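Local coordinates for protein peptide methionine sulfoxide reductase MsrA (Treponema denticola ATCC 35405, PDB 5FA9) that reduces methionine sulfoxide back to methionine through fused MsrA and MsrB parts, and so probably repairs proteins damaged by oxidation, at residues F185-E190 / N287-R292; K191-P196 / C230-F235. The protein carries 2 engineered substitutions. All blocks are in the same frame, centred on the assembly; numbering follows the deposited sequence.

The MsrB part of the fusion shows how a sheet-rich fold can be tied to helix 182-190 and the loop after it by two nested contacts. From the N terminus, helix 182-190 supplies the first segment of contact 1, and the chain runs straight on into 191-196, the first segment of contact 2. The inner closure comes first: after 33 intervening residues, 230-235 returns to 191-196. The chain then lays down further antiparallel strands before 287-292 meets the helix and completes contact 1, the outer closure. The centres lie about 10 Å apart, and the contacts touch directly, since Glu194 OE2 of contact 2 probably accepts a hydrogen bond from Gly288 N of contact 1.

Contact 1: residues F185-E190 / N287-R292; sequences FSVTQE and NGAALR
Val187 and Thr188 press against Asn287, Ala289 and Ala290, seating helix 182-190 on a short 3-10 turn and the residue before it. In this MsrB (SelR) fold the turn leads into strand 291-295, an outer strand of a three-stranded antiparallel sheet, and the helix meets it by van der Waals packing, mostly between methyl groups.

Val187 makes the largest share of the contact. Its CB is directed at the turn, and the two methyls part from there. CG1, placed anti to the backbone N (chi1 164°), reaches Asn287, lying 3.6 Å from Asn287 CB and equally close to Asn287 ND2; it also meets Ala290 CB at 4.0 Å. CG2 takes the other branch and lies 4.2 Å from Ala289 CB, with Ala192 O beside it.

The Asn287 amide that the valine rests against is fixed at both ends, because ND2 bonds to Leu268 O and OD1 accepts Glu194 N. The turn itself is held by Ala290 N bonding to Asn287 O at 3.1 Å.

One helix position further on, Thr188 divides its branches. The methyl CG2 approaches Ala290 CB to 3.8 Å, while OG1, at a chi1 of 58°, faces back along the helix to the carbonyl O of Gln184. Gln189 NE2 donates to that same OG1 over 3.2 Å, with the hydroxyl oxygen only 13° out of the glutamine amide plane.

Contact 2: residues K191-P196 / C230-F235; sequences KATERP and CGWPSF
The Cys-Gly-Trp-Pro-Ser-Phe sequence characteristic of MsrB domains meets the irregular segment that follows helix 182-190, and Trp232 bears most of the contact. Its NE1 donates to Glu194 O over 2.8 Å with an N-H...O angle of 162°. The oxygen lies in the indole plane, whereas the donor sits above the carbonyl plane of Glu194, away from either lone pair. This bond, with the packing around it, constrains how the ring is turned.

Pro196 runs alongside the indole. Its CA stands over one face toward the rim, and its CG comes within 3.6 Å of Trp232 CZ2. The Thr193 and Trp232 side chains cross at about a right angle, with the methyl CG2 of Thr193 3.8 Å from the same CZ2.

Within the MsrB fold the turn leading into strand 234-235, a strand of the six-stranded antiparallel sheet, thus packs on the 191-196 loop. Gly231, with a positive phi, brings its CA to 4.1 Å from Pro196 CB.

Glu194 starts with CG between its backbone N and carbonyl carbon (chi1 69°), then extends past the indole edge, its carboxylate plane 15° from the ring plane. OE2 lies 3.7 Å from Trp232 CD1. The buried carboxylate is held by the backbone N-H groups of Gly288, at OE2, and Ala289, at OE1, an arrangement that would favour a negative charge. A water donates both to Glu194 OE2, at 2.9 Å, and to Gly231 O, at 2.7 Å.

Contact 1: residues F185-E190 / N287-R292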
loop_
_atom_site.group_PDB
_atom_site.type_symbol
_atom_site.label_atom_id
_atom_site.label_comp_id
_atom_site.label_asym_id
_atom_site.label_seq_id
_atom_site.Cartn_x
_atom_site.Cartn_y
_atom_site.Cartn_z
ATOM N N PHE B 185 -23.139 20.938 -26.598
ATOM C CA PHE B 185 -24.273 20.026 -26.682
ATOM C C PHE B 185 -23.866 18.723 -27.360
ATOM O O PHE B 185 -24.236 17.638 -26.914
ATOM C CB PHE B 185 -25.434 20.677 -27.437
ATOM C CG PHE B 185 -26.677 19.831 -27.486
ATOM C CD1 PHE B 185 -27.600 19.872 -26.456
ATOM C CD2 PHE B 185 -26.924 18.999 -28.567
ATOM C CE1 PHE B 185 -28.743 19.097 -26.497
ATOM C CE2 PHE B 185 -28.065 18.221 -28.614
ATOM C CZ PHE B 185 -28.976 18.270 -27.578
ATOM N N SER B 186 -23.106 18.842 -28.444
ATOM C CA SER B 186 -22.656 17.684 -29.208
ATOM C C SER B 186 -21.816 16.733 -28.361
ATOM O O SER B 186 -22.040 15.524 -28.368
ATOM C CB SER B 186 -21.857 18.133 -30.433
ATOM O OG SER B 186 -22.719 18.566 -31.472
ATOM N N VAL B 187 -20.849 17.283 -27.638
ATOM C CA VAL B 187 -19.966 16.475 -26.803
ATOM C C VAL B 187 -20.723 15.785 -25.669
ATOM O O VAL B 187 -20.602 14.576 -25.477
ATOM C CB VAL B 187 -18.827 17.326 -26.204
ATOM C CG1 VAL B 187 -18.153 16.589 -25.057
ATOM C CG2 VAL B 187 -17.813 17.693 -27.281
ATOM N N THR B 188 -21.514 16.557 -24.933
ATOM C CA THR B 188 -22.156 16.057 -23.723
ATOM C C THR B 188 -23.403 15.217 -23.991
ATOM O O THR B 188 -23.669 14.252 -23.274
ATOM C CB THR B 188 -22.544 17.216 -22.783
ATOM O OG1 THR B 188 -23.421 18.117 -23.468
ATOM C CG2 THR B 188 -21.302 17.970 -22.329
ATOM N N GLN B 189 -24.166 15.578 -25.018
ATOM C CA GLN B 189 -25.447 14.921 -25.267
ATOM C C GLN B 189 -25.417 13.960 -26.454
ATOM O O GLN B 189 -26.312 13.128 -26.604
ATOM C CB GLN B 189 -26.541 15.969 -25.485
ATOM C CG GLN B 189 -26.651 16.992 -24.366
ATOM C CD GLN B 189 -26.800 16.347 -23.002
ATOM O OE1 GLN B 189 -27.718 15.563 -22.769
ATOM N NE2 GLN B 189 -25.892 16.679 -22.090
ATOM N N GLU B 190 -24.393 14.071 -27.295
ATOM C CA GLU B 190 -24.303 13.227 -28.483
ATOM C C GLU B 190 -22.978 12.472 -28.552
ATOM O O GLU B 190 -22.620 11.934 -29.598
ATOM C CB GLU B 190 -24.486 14.072 -29.747
ATOM C CG GLU B 190 -25.811 14.815 -29.812
ATOM C CD GLU B 190 -25.878 15.785 -30.974
ATOM O OE1 GLU B 190 -24.828 16.032 -31.603
ATOM O OE2 GLU B 190 -26.979 16.301 -31.259
ATOM N N ASN B 287 -13.082 16.173 -22.842
ATOM C CA ASN B 287 -13.357 17.325 -23.690
ATOM C C ASN B 287 -13.531 18.589 -22.855
ATOM O O ASN B 287 -14.298 18.604 -21.892
ATOM C CB ASN B 287 -14.607 17.084 -24.540
ATOM C CG ASN B 287 -14.468 15.884 -25.458
ATOM O OD1 ASN B 287 -13.857 15.970 -26.524
ATOM N ND2 ASN B 287 -15.041 14.758 -25.051
ATOM N N GLY B 288 -12.808 19.642 -23.223
ATOM C CA GLY B 288 -12.922 20.920 -22.546
ATOM C C GLY B 288 -14.317 21.509 -22.636
ATOM O O GLY B 288 -14.766 22.206 -21.725
ATOM N N ALA B 289 -15.001 21.224 -23.739
ATOM C CA ALA B 289 -16.355 21.719 -23.968
ATOM C C ALA B 289 -17.341 21.184 -22.932
ATOM O O ALA B 289 -18.400 21.770 -22.709
ATOM C CB ALA B 289 -16.816 21.356 -25.372
ATOM N N ALA B 290 -16.990 20.063 -22.308
ATOM C CA ALA B 290 -17.845 19.447 -21.301
ATOM C C ALA B 290 -17.578 20.015 -19.911
ATOM O O ALA B 290 -18.274 19.682 -18.951
ATOM C CB ALA B 290 -17.652 17.938 -21.300
ATOM N N LEU B 291 -16.567 20.873 -19.803
ATOM C CA LEU B 291 -16.154 21.393 -18.503
ATOM C C LEU B 291 -16.306 22.907 -18.380
ATOM O O LEU B 291 -16.211 23.639 -19.364
ATOM C CB LEU B 291 -14.700 21.004 -18.220
ATOM C CG LEU B 291 -14.365 19.514 -18.298
ATOM C CD1 LEU B 291 -12.871 19.290 -18.113
ATOM C CD2 LEU B 291 -15.164 18.728 -17.268
ATOM N N ARG B 292 -16.552 23.357 -17.154
ATOM C CA ARG B 292 -16.529 24.775 -16.817
ATOM C C ARG B 292 -15.527 25.021 -15.694
ATOM O O ARG B 292 -15.686 24.500 -14.590
ATOM C CB ARG B 292 -17.922 25.255 -16.405
ATOM C CG ARG B 292 -17.975 26.714 -15.985
ATOM C CD ARG B 292 -19.400 27.137 -15.663
ATOM N NE ARG B 292 -19.448 28.195 -14.657
ATOM C CZ ARG B 292 -19.891 28.023 -13.416
ATOM N NH1 ARG B 292 -20.326 26.832 -13.027
ATOM N NH2 ARG B 292 -19.901 29.038 -12.564
#

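Contact 2: residues K191-P196 / C230-F235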
loop_
_atom_site.group_PDB
_atom_site.type_symbol
_atom_site.label_atom_id
_atom_site.label_comp_id
_atom_site.label_asym_id
_atom_site.label_seq_id
_atom_site.Cartn_x
_atom_site.Cartn_y
_atom_site.Cartn_z
ATOM N N LYS B 191 -22.260 12.446 -27.431
ATOM C CA LYS B 191 -20.989 11.728 -27.308
ATOM C C LYS B 191 -19.952 12.140 -28.351
ATOM O O LYS B 191 -19.081 11.345 -28.709
ATOM C CB LYS B 191 -21.214 10.215 -27.402
ATOM C CG LYS B 191 -22.288 9.669 -26.482
ATOM C CD LYS B 191 -22.357 8.153 -26.589
ATOM C CE LYS B 191 -23.727 7.626 -26.197
ATOM N NZ LYS B 191 -23.933 6.234 -26.683
ATOM N N ALA B 192 -20.039 13.373 -28.836
ATOM C CA ALA B 192 -19.079 13.861 -29.819
ATOM C C ALA B 192 -17.718 14.101 -29.177
ATOM O O ALA B 192 -17.583 14.072 -27.954
ATOM C CB ALA B 192 -19.586 15.133 -30.478
ATOM N N THR B 193 -16.714 14.339 -30.012
ATOM C CA THR B 193 -15.366 14.611 -29.528
ATOM C C THR B 193 -14.791 15.846 -30.206
ATOM O O THR B 193 -14.638 15.879 -31.427
ATOM C CB THR B 193 -14.425 13.414 -29.766
ATOM O OG1 THR B 193 -14.868 12.292 -28.993
ATOM C CG2 THR B 193 -13.000 13.766 -29.367
ATOM N N GLU B 194 -14.480 16.862 -29.407
ATOM C CA GLU B 194 -13.892 18.091 -29.920
ATOM C C GLU B 194 -12.546 17.789 -30.570
ATOM O O GLU B 194 -11.849 16.861 -30.159
ATOM C CB GLU B 194 -13.731 19.116 -28.794
ATOM C CG GLU B 194 -12.681 18.734 -27.760
ATOM C CD GLU B 194 -12.671 19.657 -26.556
ATOM O OE1 GLU B 194 -13.645 20.417 -26.376
ATOM O OE2 GLU B 194 -11.689 19.615 -25.784
ATOM N N ARG B 195 -12.183 18.565 -31.586
ATOM C CA ARG B 195 -10.911 18.350 -32.263
ATOM C C ARG B 195 -9.769 18.754 -31.338
ATOM O O ARG B 195 -9.902 19.699 -30.562
ATOM C CB ARG B 195 -10.841 19.120 -33.586
ATOM C CG ARG B 195 -12.193 19.385 -34.229
ATOM C CD ARG B 195 -12.055 20.092 -35.570
ATOM N NE ARG B 195 -10.992 21.093 -35.591
ATOM C CZ ARG B 195 -9.866 20.965 -36.287
ATOM N NH1 ARG B 195 -9.655 19.877 -37.016
ATOM N NH2 ARG B 195 -8.952 21.922 -36.254
ATOM N N PRO B 196 -8.650 18.012 -31.402
ATOM C CA PRO B 196 -7.478 18.222 -30.544
ATOM C C PRO B 196 -6.959 19.661 -30.544
ATOM O O PRO B 196 -7.020 20.336 -31.572
ATOM C CB PRO B 196 -6.433 17.280 -31.144
ATOM C CG PRO B 196 -7.212 16.215 -31.808
ATOM C CD PRO B 196 -8.493 16.837 -32.277
ATOM N N CYS B 230 -1.878 15.150 -26.139
ATOM C CA CYS B 230 -2.806 14.562 -27.100
ATOM C C CYS B 230 -3.874 15.556 -27.551
ATOM O O CYS B 230 -4.746 15.218 -28.351
ATOM C CB CYS B 230 -3.467 13.317 -26.506
ATOM S SG CYS B 230 -2.315 11.969 -26.145
ATOM N N GLY B 231 -3.801 16.779 -27.038
ATOM C CA GLY B 231 -4.690 17.841 -27.477
ATOM C C GLY B 231 -5.952 18.017 -26.653
ATOM O O GLY B 231 -6.755 18.907 -26.929
ATOM N N TRP B 232 -6.133 17.174 -25.642
ATOM C CA TRP B 232 -7.293 17.287 -24.763
ATOM C C TRP B 232 -6.873 17.476 -23.312
ATOM O O TRP B 232 -5.807 17.010 -22.908
ATOM C CB TRP B 232 -8.188 16.049 -24.882
ATOM C CG TRP B 232 -8.802 15.865 -26.233
ATOM C CD1 TRP B 232 -9.834 16.579 -26.769
ATOM C CD2 TRP B 232 -8.438 14.886 -27.214
ATOM N NE1 TRP B 232 -10.126 16.113 -28.028
ATOM C CE2 TRP B 232 -9.285 15.075 -28.324
ATOM C CE3 TRP B 232 -7.475 13.875 -27.262
ATOM C CZ2 TRP B 232 -9.198 14.287 -29.470
ATOM C CZ3 TRP B 232 -7.391 13.094 -28.402
ATOM C CH2 TRP B 232 -8.246 13.304 -29.490
ATOM N N PRO B 233 -7.706 18.180 -22.527
ATOM C CA PRO B 233 -7.516 18.268 -21.076
ATOM C C PRO B 233 -7.392 16.883 -20.448
ATOM O O PRO B 233 -8.296 16.061 -20.594
ATOM C CB PRO B 233 -8.785 18.978 -20.601
ATOM C CG PRO B 233 -9.189 19.818 -21.760
ATOM C CD PRO B 233 -8.812 19.036 -22.992
ATOM N N SER B 234 -6.284 16.633 -19.760
ATOM C CA SER B 234 -6.010 15.310 -19.214
ATOM C C SER B 234 -5.826 15.348 -17.701
ATOM O O SER B 234 -5.172 16.242 -17.166
ATOM C CB SER B 234 -4.771 14.708 -19.877
ATOM O OG SER B 234 -4.938 14.621 -21.281
ATOM N N PHE B 235 -6.411 14.368 -17.022
ATOM C CA PHE B 235 -6.347 14.292 -15.568
ATOM C C PHE B 235 -5.919 12.899 -15.116
ATOM O O PHE B 235 -6.122 11.916 -15.829
ATOM C CB PHE B 235 -7.698 14.658 -14.950
ATOM C CG PHE B 235 -8.193 16.023 -15.337
ATOM C CD1 PHE B 235 -8.968 16.199 -16.471
ATOM C CD2 PHE B 235 -7.885 17.131 -14.564
ATOM C CE1 PHE B 235 -9.424 17.455 -16.829
ATOM C CE2 PHE B 235 -8.339 18.388 -14.916
ATOM C CZ PHE B 235 -9.110 18.550 -16.051
HETATM O O HOH W 1 -9.100 20.226 -27.055
#